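Glucanase/chitosanase (Paenibacillus fukuinensis, PDB 4ZY9) binds chitosan through this CBM32 beta-sandwich module, one part of a longer enzyme that probably hydrolyses chitosan and beta-glucans. Local coordinates at residues K13-S19 with Q48-L54; A30-T36 with L130-E134; Y71-Y75 with T97-D103. The protein carries 1 engineered substitution. All blocks are in the same frame, centred on the assembly; numbering follows the deposited sequence. Where two conformers were deposited one is given.

Contact 1 of 3, residues K13-S19 with Q48-L54; sequences KTATASS and QWIYVNL
One border of a five-stranded antiparallel sheet in the CBM32 beta-sandwich is formed here, strand 14-17 running against strand 48-54, with Thr16 and Tyr51 as a hydrogen-bonded pair. Thr16 N gives to Tyr51 O at 2.9 Å, and Tyr51 N returns a bond to Thr16 O at 2.8 Å. Their side chains lie alongside each other on the same face of the sheet: Thr16 CB sits over the tyrosine ring in a CH-pi contact, 3.8 Å from the centroid. Beside them Trp49 CG is held between its own backbone N and carbonyl carbon (chi1 59°), which folds the indole back over strand 14-17 and Ser18. Ser18 CB meets it from above, 3.6 Å from the centroid of the five-membered ring of Trp49, while Arg116 makes a cation-pi contact with the same indole. On the other face of the sheet Ala17 CB packs at 4.2 Å from Ile50 CB, toward the sandwich interior. Past the end of the strand Ser18 still grips Trp49: its N donates to Trp49 O, and its OG accepts from Trp49 N at 2.9 Å. At the opposite end a water bridges Thr14 N and Asn53 O. A serine hydroxyl and a water thus carry on the polar pairing at the two ends, while CH-pi contacts help seat the aromatic rings on the border strand.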
loop_
_atom_site.group_PDB
_atom_site.type_symbol
_atom_site.label_atom_id
_atom_site.label_comp_id
_atom_site.label_asym_id
_atom_site.label_seq_id
_atom_site.Cartn_x
_atom_site.Cartn_y
_atom_site.Cartn_z
ATOM N N LYS A 13 6.085 7.634 7.364
ATOM C CA LYS A 13 4.907 7.583 8.189
ATOM C C LYS A 13 4.720 6.164 8.695
ATOM O O LYS A 13 5.291 5.216 8.189
ATOM C CB LYS A 13 3.711 7.963 7.392
ATOM C CG LYS A 13 3.686 9.385 6.907
ATOM C CD LYS A 13 3.724 10.398 8.040
ATOM C CE LYS A 13 3.243 11.724 7.590
ATOM N NZ LYS A 13 4.322 12.210 6.746
ATOM N N THR A 14 3.924 6.020 9.759
ATOM C CA THR A 14 3.738 4.677 10.391
ATOM C C THR A 14 2.820 3.815 9.506
ATOM O O THR A 14 1.785 4.244 9.061
ATOM C CB THR A 14 3.033 4.907 11.753
ATOM O OG1 THR A 14 3.801 5.827 12.568
ATOM C CG2 THR A 14 2.846 3.593 12.517
ATOM N N ALA A 15 3.260 2.610 9.357
ATOM C CA ALA A 15 2.569 1.666 8.506
ATOM C C ALA A 15 2.129 0.407 9.251
ATOM O O ALA A 15 2.836 0.022 10.237
ATOM C CB ALA A 15 3.378 1.255 7.251
ATOM N N THR A 16 1.106 -0.239 8.802
ATOM C CA THR A 16 0.488 -1.420 9.400
ATOM C C THR A 16 0.225 -2.413 8.330
ATOM O O THR A 16 -0.383 -1.977 7.320
ATOM C CB THR A 16 -0.795 -0.982 10.122
ATOM O OG1 THR A 16 -0.452 0.057 11.073
ATOM C CG2 THR A 16 -1.403 -2.101 10.831
ATOM N N ALA A 17 0.457 -3.663 8.508
ATOM C CA ALA A 17 0.162 -4.704 7.511
ATOM C C ALA A 17 -0.574 -5.843 8.075
ATOM O O ALA A 17 -0.499 -6.096 9.338
ATOM C CB ALA A 17 1.419 -5.211 6.805
ATOM N N SER A 18 -1.195 -6.636 7.316
ATOM C CA SER A 18 -1.845 -7.819 7.774
ATOM C C SER A 18 -0.822 -8.855 8.279
ATOM O O SER A 18 -1.157 -9.597 9.249
ATOM C CB SER A 18 -2.546 -8.505 6.574
ATOM O OG SER A 18 -1.702 -8.557 5.454
ATOM N N SER A 19 0.364 -8.949 7.779
ATOM C CA SER A 19 1.386 -9.887 8.223
ATOM C C SER A 19 2.718 -9.379 7.693
ATOM O O SER A 19 2.748 -8.522 6.713
ATOM C CB SER A 19 1.160 -11.290 7.766
ATOM O OG SER A 19 1.290 -11.407 6.383
ATOM N N GLN A 48 -3.784 -10.227 1.676
ATOM C CA GLN A 48 -2.860 -9.457 2.483
ATOM C C GLN A 48 -3.034 -8.008 2.248
ATOM O O GLN A 48 -3.546 -7.610 1.192
ATOM C CB GLN A 48 -1.396 -9.849 2.246
ATOM C CG GLN A 48 -1.132 -11.306 2.452
ATOM C CD GLN A 48 -1.182 -11.819 3.896
ATOM O OE1 GLN A 48 -1.314 -13.086 4.092
ATOM N NE2 GLN A 48 -0.938 -11.011 4.844
ATOM N N TRP A 49 -2.621 -7.158 3.107
ATOM C CA TRP A 49 -2.825 -5.668 2.991
ATOM C C TRP A 49 -1.779 -4.925 3.710
ATOM O O TRP A 49 -1.154 -5.458 4.678
ATOM C CB TRP A 49 -4.274 -5.282 3.376
ATOM C CG TRP A 49 -4.688 -5.669 4.762
ATOM C CD1 TRP A 49 -5.482 -6.739 5.083
ATOM C CD2 TRP A 49 -4.281 -5.082 5.995
ATOM N NE1 TRP A 49 -5.641 -6.842 6.412
ATOM C CE2 TRP A 49 -4.971 -5.835 7.045
ATOM C CE3 TRP A 49 -3.525 -4.007 6.334
ATOM C CZ2 TRP A 49 -4.799 -5.544 8.406
ATOM C CZ3 TRP A 49 -3.314 -3.762 7.763
ATOM C CH2 TRP A 49 -3.968 -4.502 8.719
ATOM N N ILE A 50 -1.606 -3.657 3.356
ATOM C CA ILE A 50 -0.748 -2.758 4.037
ATOM C C ILE A 50 -1.349 -1.395 3.970
ATOM O O ILE A 50 -1.834 -1.000 2.874
ATOM C CB ILE A 50 0.688 -2.793 3.452
ATOM C CG1 ILE A 50 1.634 -1.837 4.201
ATOM C CG2 ILE A 50 0.704 -2.538 1.944
ATOM C CD1 ILE A 50 3.053 -2.155 3.935
ATOM N N TYR A 51 -1.351 -0.624 5.030
ATOM C CA TYR A 51 -1.793 0.737 4.996
ATOM C C TYR A 51 -0.824 1.643 5.687
ATOM O O TYR A 51 0.028 1.202 6.517
ATOM C CB TYR A 51 -3.234 1.012 5.555
ATOM C CG TYR A 51 -3.455 0.804 7.021
ATOM C CD1 TYR A 51 -3.049 1.724 7.975
ATOM C CD2 TYR A 51 -4.133 -0.275 7.481
ATOM C CE1 TYR A 51 -3.352 1.542 9.325
ATOM C CE2 TYR A 51 -4.439 -0.451 8.852
ATOM C CZ TYR A 51 -4.021 0.477 9.695
ATOM O OH TYR A 51 -4.342 0.301 11.059
ATOM N N VAL A 52 -0.869 2.928 5.371
ATOM C CA VAL A 52 -0.105 4.014 5.977
ATOM C C VAL A 52 -1.024 4.971 6.655
ATOM O O VAL A 52 -2.081 5.287 6.160
ATOM C CB VAL A 52 0.828 4.693 4.961
ATOM C CG1 VAL A 52 0.096 5.323 3.824
ATOM C CG2 VAL A 52 1.784 5.629 5.640
ATOM N N ASN A 53 -0.569 5.476 7.843
ATOM C CA ASN A 53 -1.214 6.558 8.584
ATOM C C ASN A 53 -0.532 7.816 8.190
ATOM O O ASN A 53 0.660 8.018 8.569
ATOM C CB ASN A 53 -1.068 6.226 10.080
ATOM C CG ASN A 53 -1.715 7.283 10.959
ATOM O OD1 ASN A 53 -1.991 8.370 10.540
ATOM N ND2 ASN A 53 -1.890 6.952 12.235
ATOM N N LEU A 54 -1.162 8.659 7.434
ATOM C CA LEU A 54 -0.574 9.930 7.037
ATOM C C LEU A 54 -0.368 10.950 8.156
ATOM O O LEU A 54 0.279 11.993 7.947
ATOM C CB LEU A 54 -1.385 10.522 5.875
ATOM C CG LEU A 54 -1.595 9.694 4.643
ATOM C CD1 LEU A 54 -2.462 10.393 3.709
ATOM C CD2 LEU A 54 -0.248 9.316 4.025
HETATM O O HOH W 1 2.233 8.173 10.825
#

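Contact 2 of 3, residues A30-T36 with L130-E134; sequences AFDGSST and LWEFE
Phe31 and Phe133 lie side by side and point the same way, with Phe31 CZ over one face of the Phe133 ring, 3.5 Å from CD2 of Phe133. The rings are inclined by 39°, their centroids 5.0 Å apart. Obliquely to the Phe31 ring comes the backbone: Phe133 O is 3.3 Å from Phe31 CD1. A second flat group is the Trp131 indole: Ser35 O stands obliquely off it, 3.0 Å from CE3 of Trp131. Around these rings, Phe31 also rests on Ile50 and Val52, Phe133 on Val63 and Leu65, and Trp131 touches Arg38.

Between the aromatic groups, Ala30 brings the two backbones together. Phe133 N donates to Ala30 O at 2.9 Å in a bent bond (145° at the hydrogen), and the same oxygen has Glu132 CA 3.2 Å away. Ala30 CB packs against Phe133 CB at 4.2 Å and also lies close to Leu130 CB. With CG of Phe133 opposite the backbone N (chi1 -176°), its ring is brought alongside that of Phe31. Glu132 reaches out the other way, its CG passing close to Ser34 O, and its OE1 bonds to Asn66 ND2.

The loop is shaped from within by an Asx turn, Asp32 OD1 accepting from Ser34 N at 3.0 Å from above the carboxylate plane, with Gly33 at positive phi between them. Further along, Ser34 OG and Thr36 OG1 share a hydrogen bond. On the strand side Trp131 and Glu132 together face Asn66, a classic beta bulge at the corner, at Trp131, where strand 129-136 of the beta-sandwich turns.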
loop_
_atom_site.group_PDB
_atom_site.type_symbol
_atom_site.label_atom_id
_atom_site.label_comp_id
_atom_site.label_asym_id
_atom_site.label_seq_id
_atom_site.Cartn_x
_atom_site.Cartn_y
_atom_site.Cartn_z
ATOM N N ALA A 30 8.168 -0.282 3.321
ATOM C CA ALA A 30 7.599 0.266 2.044
ATOM C C ALA A 30 7.558 1.761 2.059
ATOM O O ALA A 30 7.359 2.385 0.982
ATOM C CB ALA A 30 6.236 -0.313 1.834
ATOM N N PHE A 31 7.763 2.448 3.188
ATOM C CA PHE A 31 7.573 3.892 3.344
ATOM C C PHE A 31 8.797 4.634 3.610
ATOM O O PHE A 31 8.747 5.803 4.022
ATOM C CB PHE A 31 6.449 4.084 4.389
ATOM C CG PHE A 31 5.163 3.498 3.931
ATOM C CD1 PHE A 31 4.365 4.196 3.108
ATOM C CD2 PHE A 31 4.805 2.250 4.332
ATOM C CE1 PHE A 31 3.201 3.595 2.679
ATOM C CE2 PHE A 31 3.607 1.669 3.925
ATOM C CZ PHE A 31 2.840 2.364 3.054
ATOM N N ASP A 32 9.943 4.010 3.455
ATOM C CA ASP A 32 11.219 4.633 3.832
ATOM C C ASP A 32 11.930 5.369 2.715
ATOM O O ASP A 32 13.007 5.875 2.917
ATOM C CB ASP A 32 12.139 3.615 4.485
ATOM C CG ASP A 32 12.664 2.516 3.529
ATOM O OD1 ASP A 32 12.286 2.532 2.349
ATOM O OD2 ASP A 32 13.497 1.718 4.018
ATOM N N GLY A 33 11.333 5.468 1.561
ATOM C CA GLY A 33 11.908 6.238 0.526
ATOM C C GLY A 33 13.003 5.502 -0.215
ATOM O O GLY A 33 13.632 6.143 -1.099
ATOM N N SER A 34 13.177 4.189 -0.032
ATOM C CA SER A 34 14.265 3.396 -0.721
ATOM C C SER A 34 13.799 2.179 -1.312
ATOM O O SER A 34 12.968 1.416 -0.698
ATOM C CB SER A 34 15.342 3.108 0.317
ATOM O OG SER A 34 16.425 2.366 -0.256
ATOM N N SER A 35 14.329 1.815 -2.484
ATOM C CA SER A 35 14.042 0.551 -3.081
ATOM C C SER A 35 15.035 -0.539 -2.662
ATOM O O SER A 35 15.027 -1.595 -3.222
ATOM C CB SER A 35 14.106 0.594 -4.626
ATOM O OG SER A 35 15.374 1.057 -5.003
ATOM N N THR A 36 15.840 -0.286 -1.591
ATOM C CA THR A 36 16.731 -1.278 -1.062
ATOM C C THR A 36 16.150 -2.061 0.063
ATOM O O THR A 36 16.791 -3.030 0.586
ATOM C CB THR A 36 18.039 -0.645 -0.498
ATOM O OG1 THR A 36 17.802 0.239 0.605
ATOM C CG2 THR A 36 18.728 0.185 -1.673
ATOM N N LEU A 130 6.308 -5.049 -1.433
ATOM C CA LEU A 130 6.449 -3.703 -1.944
ATOM C C LEU A 130 7.757 -3.097 -1.494
ATOM O O LEU A 130 7.956 -2.962 -0.268
ATOM C CB LEU A 130 5.325 -2.814 -1.505
ATOM C CG LEU A 130 3.976 -3.052 -2.153
ATOM C CD1 LEU A 130 2.836 -2.503 -1.358
ATOM C CD2 LEU A 130 3.948 -2.537 -3.605
ATOM N N TRP A 131 8.606 -2.643 -2.436
ATOM C CA TRP A 131 9.706 -1.793 -2.131
ATOM C C TRP A 131 9.288 -0.456 -1.601
ATOM O O TRP A 131 9.906 0.095 -0.677
ATOM C CB TRP A 131 10.645 -1.600 -3.399
ATOM C CG TRP A 131 11.170 -2.819 -4.045
ATOM C CD1 TRP A 131 10.784 -3.259 -5.248
ATOM C CD2 TRP A 131 12.244 -3.689 -3.571
ATOM N NE1 TRP A 131 11.522 -4.378 -5.562
ATOM C CE2 TRP A 131 12.368 -4.695 -4.518
ATOM C CE3 TRP A 131 13.026 -3.740 -2.409
ATOM C CZ2 TRP A 131 13.365 -5.680 -4.385
ATOM C CZ3 TRP A 131 13.943 -4.768 -2.312
ATOM C CH2 TRP A 131 14.033 -5.736 -3.265
ATOM N N GLU A 132 8.317 0.139 -2.309
ATOM C CA GLU A 132 7.940 1.465 -2.070
ATOM C C GLU A 132 6.409 1.639 -2.279
ATOM O O GLU A 132 5.841 1.055 -3.205
ATOM C CB GLU A 132 8.659 2.508 -2.919
ATOM C CG GLU A 132 10.160 2.425 -2.781
ATOM C CD GLU A 132 10.945 3.285 -3.812
ATOM O OE1 GLU A 132 10.966 2.884 -4.971
ATOM O OE2 GLU A 132 11.439 4.318 -3.425
ATOM N N PHE A 133 5.773 2.449 -1.444
ATOM C CA PHE A 133 4.344 2.830 -1.560
ATOM C C PHE A 133 4.301 4.309 -1.248
ATOM O O PHE A 133 4.647 4.688 -0.108
ATOM C CB PHE A 133 3.603 1.966 -0.512
ATOM C CG PHE A 133 2.127 2.050 -0.455
ATOM C CD1 PHE A 133 1.365 3.194 -0.813
ATOM C CD2 PHE A 133 1.387 1.009 0.158
ATOM C CE1 PHE A 133 -0.014 3.257 -0.593
ATOM C CE2 PHE A 133 0.029 1.128 0.394
ATOM C CZ PHE A 133 -0.681 2.228 -0.005
ATOM N N GLU A 134 3.981 5.084 -2.266
ATOM C CA GLU A 134 3.965 6.573 -2.149
ATOM C C GLU A 134 2.544 7.036 -2.293
ATOM O O GLU A 134 1.796 6.447 -3.042
ATOM C CB GLU A 134 4.844 7.155 -3.213
ATOM C CG GLU A 134 6.301 6.638 -3.195
ATOM C CD GLU A 134 7.172 6.951 -4.379
ATOM O OE1 GLU A 134 6.711 7.600 -5.294
ATOM O OE2 GLU A 134 8.353 6.434 -4.413
#

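Contact 3 of 3, residues Y71-Y75 with T97-D103; sequences YASSY and TGDGGID
Tyr71 lays its ring along the backbone of the glycine-rich loop 97-101 that leads into strand 102-107, and can be followed outward atom by atom. CB of Tyr71 rests 3.5 Å from Gly100 CA, and CG is equally near that carbon. On the CD2 side of the ring, Gly100 N lies over the face, 3.4 Å from CD2 of Tyr71, and CE2 then comes to 3.4 Å from Gly98 O. Toward the tip, CZ of Tyr71 is 4.2 Å from the carbonyl carbon of Asp99. The peptide joining Asp99 to Gly100 lies over one face of the phenol, shifted toward the rim. Tyr71 CG stands between its own N and carbonyl carbon (chi1 68°), a turn that sets the ring flat against this peptide. A serine in its place would probably open a gap over the Asp99-Gly100 peptide, which would lose its aromatic cover.

Glycines make so close an approach possible: a side chain at Gly98 would collide with Ala72 O, and one at Gly100 with the Tyr71 ring itself. Next door Gly98 N donates to Ser73 O at 2.8 Å, while Ser73 and Ser74 face Val121 as a classic beta bulge.

Deeper in, Tyr75 and Asp103 approach from opposite directions. Tyr75 OH donates to Asp103 OD2 at 2.6 Å, meeting the oxygen from 36° out of the carboxylate plane although ring and carboxylate planes are only 12° apart. A water gives to the same OD2 and to Ala72 O, and accepts from Gly100 N at 2.8 Å. Trp67 NE1 also bonds to this oxygen of Asp103. With three donors on one oxygen, the carboxylate of Asp103 is likely to be stabilised as the anion, and through the water it ties both loops together.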
loop_
_atom_site.group_PDB
_atom_site.type_symbol
_atom_site.label_atom_id
_atom_site.label_comp_id
_atom_site.label_asym_id
_atom_site.label_seq_id
_atom_site.Cartn_x
_atom_site.Cartn_y
_atom_site.Cartn_z
ATOM N N TYR A 71 4.232 -9.707 -6.685
ATOM C CA TYR A 71 3.228 -8.679 -6.849
ATOM C C TYR A 71 1.766 -9.190 -6.708
ATOM O O TYR A 71 1.530 -10.413 -6.776
ATOM C CB TYR A 71 3.423 -7.976 -8.213
ATOM C CG TYR A 71 3.108 -8.873 -9.432
ATOM C CD1 TYR A 71 4.096 -9.652 -9.976
ATOM C CD2 TYR A 71 1.862 -8.962 -9.972
ATOM C CE1 TYR A 71 3.837 -10.493 -11.051
ATOM C CE2 TYR A 71 1.602 -9.806 -11.036
ATOM C CZ TYR A 71 2.605 -10.530 -11.565
ATOM O OH TYR A 71 2.329 -11.330 -12.692
ATOM N N ALA A 72 0.814 -8.250 -6.578
ATOM C CA ALA A 72 -0.593 -8.630 -6.551
ATOM C C ALA A 72 -1.169 -8.452 -7.931
ATOM O O ALA A 72 -0.965 -7.398 -8.543
ATOM C CB ALA A 72 -1.368 -7.728 -5.652
ATOM N N SER A 73 -1.827 -9.474 -8.475
ATOM C CA SER A 73 -2.573 -9.327 -9.691
ATOM C C SER A 73 -3.998 -8.863 -9.448
ATOM O O SER A 73 -4.554 -8.249 -10.363
ATOM C CB SER A 73 -2.537 -10.607 -10.516
ATOM O OG SER A 73 -3.163 -11.675 -9.865
ATOM N N SER A 74 -4.576 -9.146 -8.264
ATOM C CA SER A 74 -5.798 -8.523 -7.900
ATOM C C SER A 74 -5.577 -7.688 -6.679
ATOM O O SER A 74 -5.136 -8.321 -5.682
ATOM C CB SER A 74 -7.002 -9.504 -7.670
ATOM O OG SER A 74 -7.377 -10.141 -8.877
ATOM N N TYR A 75 -5.853 -6.427 -6.697
ATOM C CA TYR A 75 -5.784 -5.557 -5.481
ATOM C C TYR A 75 -6.631 -4.405 -5.661
ATOM O O TYR A 75 -7.059 -4.036 -6.815
ATOM C CB TYR A 75 -4.379 -5.163 -5.155
ATOM C CG TYR A 75 -3.732 -4.226 -6.193
ATOM C CD1 TYR A 75 -3.766 -2.857 -5.944
ATOM C CD2 TYR A 75 -2.989 -4.701 -7.251
ATOM C CE1 TYR A 75 -3.180 -1.975 -6.865
ATOM C CE2 TYR A 75 -2.306 -3.812 -8.096
ATOM C CZ TYR A 75 -2.425 -2.468 -7.821
ATOM O OH TYR A 75 -1.808 -1.515 -8.646
ATOM N N THR A 97 -5.913 -7.474 -13.061
ATOM C CA THR A 97 -4.903 -7.714 -14.093
ATOM C C THR A 97 -3.624 -7.035 -13.768
ATOM O O THR A 97 -2.842 -6.578 -14.649
ATOM C CB THR A 97 -5.426 -7.256 -15.474
ATOM O OG1 THR A 97 -5.765 -5.909 -15.404
ATOM C CG2 THR A 97 -6.594 -8.174 -15.882
ATOM N N GLY A 98 -3.275 -6.913 -12.467
ATOM C CA GLY A 98 -2.026 -6.255 -12.093
ATOM C C GLY A 98 -0.874 -7.079 -12.688
ATOM O O GLY A 98 -0.948 -8.283 -12.729
ATOM N N ASP A 99 0.187 -6.352 -12.973
ATOM C CA ASP A 99 1.323 -6.886 -13.668
ATOM C C ASP A 99 2.616 -6.608 -12.955
ATOM O O ASP A 99 3.673 -6.869 -13.501
ATOM C CB ASP A 99 1.410 -6.365 -15.128
ATOM C CG ASP A 99 1.677 -4.874 -15.191
ATOM O OD1 ASP A 99 1.690 -4.139 -14.246
ATOM O OD2 ASP A 99 1.882 -4.321 -16.356
ATOM N N GLY A 100 2.626 -6.110 -11.723
ATOM C CA GLY A 100 3.805 -5.862 -10.975
ATOM C C GLY A 100 4.598 -4.658 -11.463
ATOM O O GLY A 100 4.078 -3.773 -12.125
ATOM N N GLY A 101 5.846 -4.683 -11.138
ATOM C CA GLY A 101 6.698 -3.558 -11.450
ATOM C C GLY A 101 6.262 -2.303 -10.808
ATOM O O GLY A 101 5.899 -2.293 -9.627
ATOM N N ILE A 102 6.203 -1.195 -11.553
ATOM C CA ILE A 102 5.602 0.046 -11.007
ATOM C C ILE A 102 4.173 0.100 -11.393
ATOM O O ILE A 102 3.838 -0.228 -12.629
ATOM C CB ILE A 102 6.380 1.276 -11.605
ATOM C CG1 ILE A 102 7.840 1.225 -11.173
ATOM C CG2 ILE A 102 5.698 2.531 -11.232
ATOM C CD1 ILE A 102 8.808 2.130 -11.900
ATOM N N ASP A 103 3.286 0.412 -10.457
ATOM C CA ASP A 103 1.880 0.722 -10.684
ATOM C C ASP A 103 1.702 2.111 -10.233
ATOM O O ASP A 103 2.153 2.450 -9.125
ATOM C CB ASP A 103 0.951 -0.199 -9.949
ATOM C CG ASP A 103 0.914 -1.591 -10.518
ATOM O OD1 ASP A 103 1.448 -1.841 -11.635
ATOM O OD2 ASP A 103 0.370 -2.460 -9.754
HETATM O O HOH W 2 0.530 -5.369 -9.967
#

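In the fold
All three contacts belong to one beta-sandwich. Contact 1 lies in the sheet bordered by strand 14-17; contacts 2 and 3 both reach the other sheet, through strands 129-136 and 102-107. Contacts 1 and 2 alternate along the chain, their centres 12 Å apart, and they touch: Phe31 packs on Ala15, so the loop 30-36 helps close the space between the sheets. Contact 3 is formed wholly within the chain between the two halves of contact 2, its centre 16 Å from that of contact 2 and 18 Å from that of contact 1, touching neither. Contacts 1 and 3 lie on opposite sides of the centre of this helix-free module.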